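Long-range contacts in putative fimbrial associated sortase-like protein (Corynebacterium diphtheriae, PDB 5K9A), which probably acts as a class C sortase, a cysteine transpeptidase that joins pilin subunits into covalent pili on the bacterial surface: residues A[77-82]-A[150-155]; A[126-131]-A[186-191]. One frame throughout, in Å; residues are numbered along the deposited sequence.

Contact 1 (A[77-82]-A[150-155]); sequences VIASIS and ITVQGE
The seam that closes the sortase β-barrel, where its first strand meets strand 147-152, runs through Ser80 and Thr151, an antiparallel hydrogen-bonded pair. Ser80 N gives its hydrogen to Thr151 O at 3.0 Å, and Thr151 N returns one to Ser80 O at 2.9 Å. On the face that carries both side chains, Ser80 OG lies 3.5 Å from Thr151 CB; its polar partner is Glu16 of the second subunit, which lays its helix over this face. The next pair, Ile81 and Ile150, is non-hydrogen-bonded and turns to the opposite face. Ile150 keeps CG1 beside its backbone N (chi1 -60°) and then folds again (chi2 -79°), which swings Ile150 CD1 across the extended Ile81 side chain, 3.9 Å from Ile81 CG1. Farther along, Ala79 CB meets Val152 CB at 4.1 Å, while Val152 CG2 rests against Ile78 O, at 3.5 Å. Ile78 O also accepts a hydrogen bond from a water, 2.8 Å away, and the water in turn accepts one from Gln153 NE2, a bridge made where direct strand pairing has ended. On the other edge of strand 77-83 a classic beta bulge sets Ile78 and Ala79 together opposite Ile92 of strand 88-94. Strand 147-152 leaves through a type I' turn from Val152 to Glu155, closed by reciprocal backbone bonds, as in a tight two-residue β-hairpin.

Contact 2 (A[126-131]-A[186-191]); sequences GHSGLA and LITCTP
Thr188 reaches toward Gly126 from the strand position just before Cys189, the predicted acyl-thioester residue, and its side chain can be followed atom by atom. Thr188 CB lies 3.2 Å from Gly126 O. A first torsion that sets the hydroxyl anti to the backbone N (chi1 -167°) brings Thr188 OG1 to Gly126 O, where it donates at 2.7 Å, tilted 32° from the carbonyl plane. Thr188 OG1 also lies 3.0 Å from Ser128 OG. The other branch, Thr188 CG2, is 4.1 Å from Ser128 OG. Behind this grip, Gly126 N bonds to Ile187 O at 3.0 Å, meeting it almost head-on, so the glycine is tied to the strand by both its amide and its carbonyl. Ser128 is tied there too in the conformer described, its OG donating to Cys189 O at 2.8 Å, although Ser128 and Cys189 are each modelled in two conformers. A water accepts from Ser128 N at 3.1 Å and, weakly, from Cys189 N. His127, predicted as the proton donor/acceptor, lies between Gly126 and Ser128 and sends CB away from the strand, its ring meeting that of Trp50. The loop leaves strand 123-125 and runs beside strand 183-190, which strand 197-206 flanks on its other edge, while Leu101 of helix 98-103 packs against His127.

Both contacts are buried and belong to one sheet, which carries plain strand pairing in one place and predicted active-site residues in another. Contact 1, its centre about 9 Å from that of the chain, is regular strand pairing with aliphatic packing on one face and the second subunit on the other. Contact 2, its centre about 15 Å from that of the chain, ties a loop to a strand mainly through hydroxyls and carbonyls, holds both predicted active-site residues, and is touched by no other chain of the assembly. Their centres stand about 21 Å apart, but Ile81 CD1 packs 3.8 Å from Leu186 CD2, joining them through apolar side chains. Along the sequence their segments alternate.

Contact 1 (A[77-82]-A[150-155])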
# COMPACT_ATOMS: atom_id res chain seq x y z
N VAL A 77 0.71 -0.85 6.62
CA VAL A 77 1.93 -0.74 7.35
C VAL A 77 1.73 0.39 8.35
O VAL A 77 1.31 1.48 7.93
CB VAL A 77 3.08 -0.42 6.44
CG1 VAL A 77 4.35 -0.22 7.25
CG2 VAL A 77 3.29 -1.58 5.43
N ILE A 78 1.99 0.14 9.64
CA ILE A 78 1.81 1.15 10.68
C ILE A 78 3.10 1.86 11.11
O ILE A 78 3.05 2.92 11.70
CB ILE A 78 1.03 0.64 11.92
CG1 ILE A 78 1.73 -0.49 12.65
CG2 ILE A 78 -0.38 0.26 11.54
CD1 ILE A 78 1.15 -0.73 14.05
N ALA A 79 4.24 1.23 10.82
CA ALA A 79 5.57 1.70 11.13
C ALA A 79 6.60 0.78 10.48
O ALA A 79 6.26 -0.31 10.02
CB ALA A 79 5.81 1.69 12.63
N SER A 80 7.84 1.23 10.40
CA SER A 80 8.90 0.35 9.96
C SER A 80 9.96 0.31 11.02
O SER A 80 10.09 1.24 11.87
CB SER A 80 9.52 0.82 8.67
OG SER A 80 10.17 2.02 8.88
N ILE A 81 10.76 -0.72 10.95
CA ILE A 81 11.85 -0.87 11.83
C ILE A 81 13.13 -1.25 11.12
O ILE A 81 13.15 -2.06 10.20
CB ILE A 81 11.46 -1.89 12.91
CG1 ILE A 81 12.55 -1.94 14.00
CG2 ILE A 81 11.29 -3.27 12.30
CD1 ILE A 81 12.20 -2.86 15.16
N SER A 82 14.23 -0.70 11.59
CA SER A 82 15.53 -1.01 11.09
C SER A 82 16.49 -1.40 12.22
O SER A 82 16.58 -0.68 13.21
CB SER A 82 16.04 0.23 10.33
OG SER A 82 17.36 -0.04 9.93
N ILE A 150 12.83 3.09 14.64
CA ILE A 150 11.45 2.98 14.28
C ILE A 150 11.11 4.23 13.48
O ILE A 150 11.36 5.37 13.92
CB ILE A 150 10.53 2.95 15.49
CG1 ILE A 150 10.80 1.78 16.45
CG2 ILE A 150 9.06 2.99 15.08
CD1 ILE A 150 10.24 0.48 15.99
N THR A 151 10.40 4.06 12.36
CA THR A 151 9.90 5.22 11.59
C THR A 151 8.39 5.11 11.59
O THR A 151 7.82 4.05 11.27
CB THR A 151 10.47 5.25 10.16
OG1 THR A 151 11.90 5.33 10.27
CG2 THR A 151 9.97 6.47 9.33
N VAL A 152 7.72 6.23 11.91
CA VAL A 152 6.30 6.22 12.04
C VAL A 152 5.73 7.60 11.72
O VAL A 152 6.18 8.59 12.28
CB VAL A 152 5.86 5.71 13.45
CG1 VAL A 152 6.40 6.62 14.56
CG2 VAL A 152 4.38 5.55 13.56
N GLN A 153 4.84 7.67 10.73
CA GLN A 153 4.22 8.97 10.31
C GLN A 153 5.26 10.01 10.02
O GLN A 153 5.09 11.18 10.37
CB GLN A 153 3.24 9.49 11.37
CG GLN A 153 2.04 8.58 11.55
CD GLN A 153 1.09 8.72 10.40
OE1 GLN A 153 0.74 9.85 10.02
NE2 GLN A 153 0.61 7.61 9.87
N GLY A 154 6.37 9.60 9.43
CA GLY A 154 7.40 10.52 9.08
C GLY A 154 8.41 10.86 10.18
O GLY A 154 9.39 11.54 9.89
N GLU A 155 8.22 10.38 11.42
CA GLU A 155 9.21 10.60 12.52
C GLU A 155 10.09 9.39 12.69
O GLU A 155 9.61 8.28 12.50
CB GLU A 155 8.50 10.72 13.87
CG GLU A 155 7.38 11.77 13.89
CD GLU A 155 7.88 13.17 13.51
OE1 GLU A 155 8.76 13.69 14.21
OE2 GLU A 155 7.40 13.74 12.49
O HOH W 1 1.86 4.94 10.25

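Contact 2 (A[126-131]-A[186-191])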
# COMPACT_ATOMS: atom_id res chain seq x y z
N GLY A 126 7.88 -11.03 15.69
CA GLY A 126 8.24 -11.65 14.39
C GLY A 126 8.53 -13.12 14.53
O GLY A 126 9.00 -13.59 15.57
N HIS A 127 8.25 -13.85 13.48
CA HIS A 127 8.62 -15.26 13.43
C HIS A 127 10.12 -15.44 13.31
O HIS A 127 10.86 -14.61 12.81
CB HIS A 127 8.08 -15.92 12.17
CG HIS A 127 6.66 -16.32 12.22
ND1 HIS A 127 6.13 -17.09 13.23
CD2 HIS A 127 5.66 -16.16 11.31
CE1 HIS A 127 4.86 -17.33 12.99
NE2 HIS A 127 4.54 -16.79 11.82
N SER A 128 10.54 -16.57 13.78
CA SER A 128 11.81 -17.09 13.39
C SER A 128 11.47 -18.48 12.84
O SER A 128 10.50 -19.12 13.24
CB SER A 128 12.75 -17.17 14.57
OG SER A 128 12.04 -17.65 15.68
N GLY A 129 12.23 -18.93 11.89
CA GLY A 129 11.99 -20.26 11.32
C GLY A 129 10.89 -20.36 10.24
O GLY A 129 10.49 -21.46 9.84
N LEU A 130 10.39 -19.24 9.74
CA LEU A 130 9.40 -19.35 8.66
C LEU A 130 10.17 -19.66 7.34
O LEU A 130 11.17 -19.03 7.05
CB LEU A 130 8.57 -18.05 8.58
CG LEU A 130 7.37 -18.01 7.65
CD1 LEU A 130 6.20 -18.74 8.28
CD2 LEU A 130 6.95 -16.57 7.36
N ALA A 131 9.71 -20.64 6.54
CA ALA A 131 10.32 -20.94 5.28
C ALA A 131 10.23 -19.67 4.40
O ALA A 131 9.19 -18.98 4.38
CB ALA A 131 9.55 -22.03 4.57
N LEU A 186 11.29 -6.43 21.26
CA LEU A 186 11.17 -7.33 20.13
C LEU A 186 11.09 -8.76 20.60
O LEU A 186 11.98 -9.22 21.30
CB LEU A 186 12.34 -7.17 19.18
CG LEU A 186 12.75 -5.71 18.88
CD1 LEU A 186 13.90 -5.70 17.88
CD2 LEU A 186 11.61 -4.89 18.37
N ILE A 187 10.08 -9.49 20.15
CA ILE A 187 9.85 -10.85 20.58
C ILE A 187 9.80 -11.84 19.41
O ILE A 187 9.21 -11.58 18.33
CB ILE A 187 8.60 -10.91 21.47
CG1 ILE A 187 8.38 -12.30 22.02
CG2 ILE A 187 7.33 -10.55 20.73
CD1 ILE A 187 7.21 -12.38 23.00
N THR A 188 10.48 -12.97 19.57
CA THR A 188 10.34 -14.07 18.65
C THR A 188 10.36 -15.38 19.43
O THR A 188 10.53 -15.38 20.64
CB THR A 188 11.46 -14.04 17.58
OG1 THR A 188 11.11 -14.96 16.52
CG2 THR A 188 12.81 -14.43 18.15
N CYS A 189 10.13 -16.50 18.76
CA CYS A 189 10.13 -17.78 19.44
C CYS A 189 11.47 -18.48 19.31
O CYS A 189 12.24 -18.24 18.37
CB CYS A 189 9.07 -18.73 18.95
SG CYS A 189 7.42 -18.10 19.11
N THR A 190 11.72 -19.35 20.28
CA THR A 190 12.97 -20.06 20.34
C THR A 190 12.79 -21.36 21.13
O THR A 190 11.86 -21.48 21.91
CB THR A 190 14.03 -19.10 20.99
OG1 THR A 190 15.31 -19.61 20.82
CG2 THR A 190 13.83 -18.93 22.51
N PRO A 191 13.66 -22.36 20.93
CA PRO A 191 14.74 -22.48 19.99
C PRO A 191 14.28 -23.09 18.66
O PRO A 191 13.11 -23.50 18.52
CB PRO A 191 15.71 -23.43 20.70
CG PRO A 191 14.81 -24.35 21.45
CD PRO A 191 13.61 -23.52 21.84
O HOH W 2 8.93 -18.10 16.00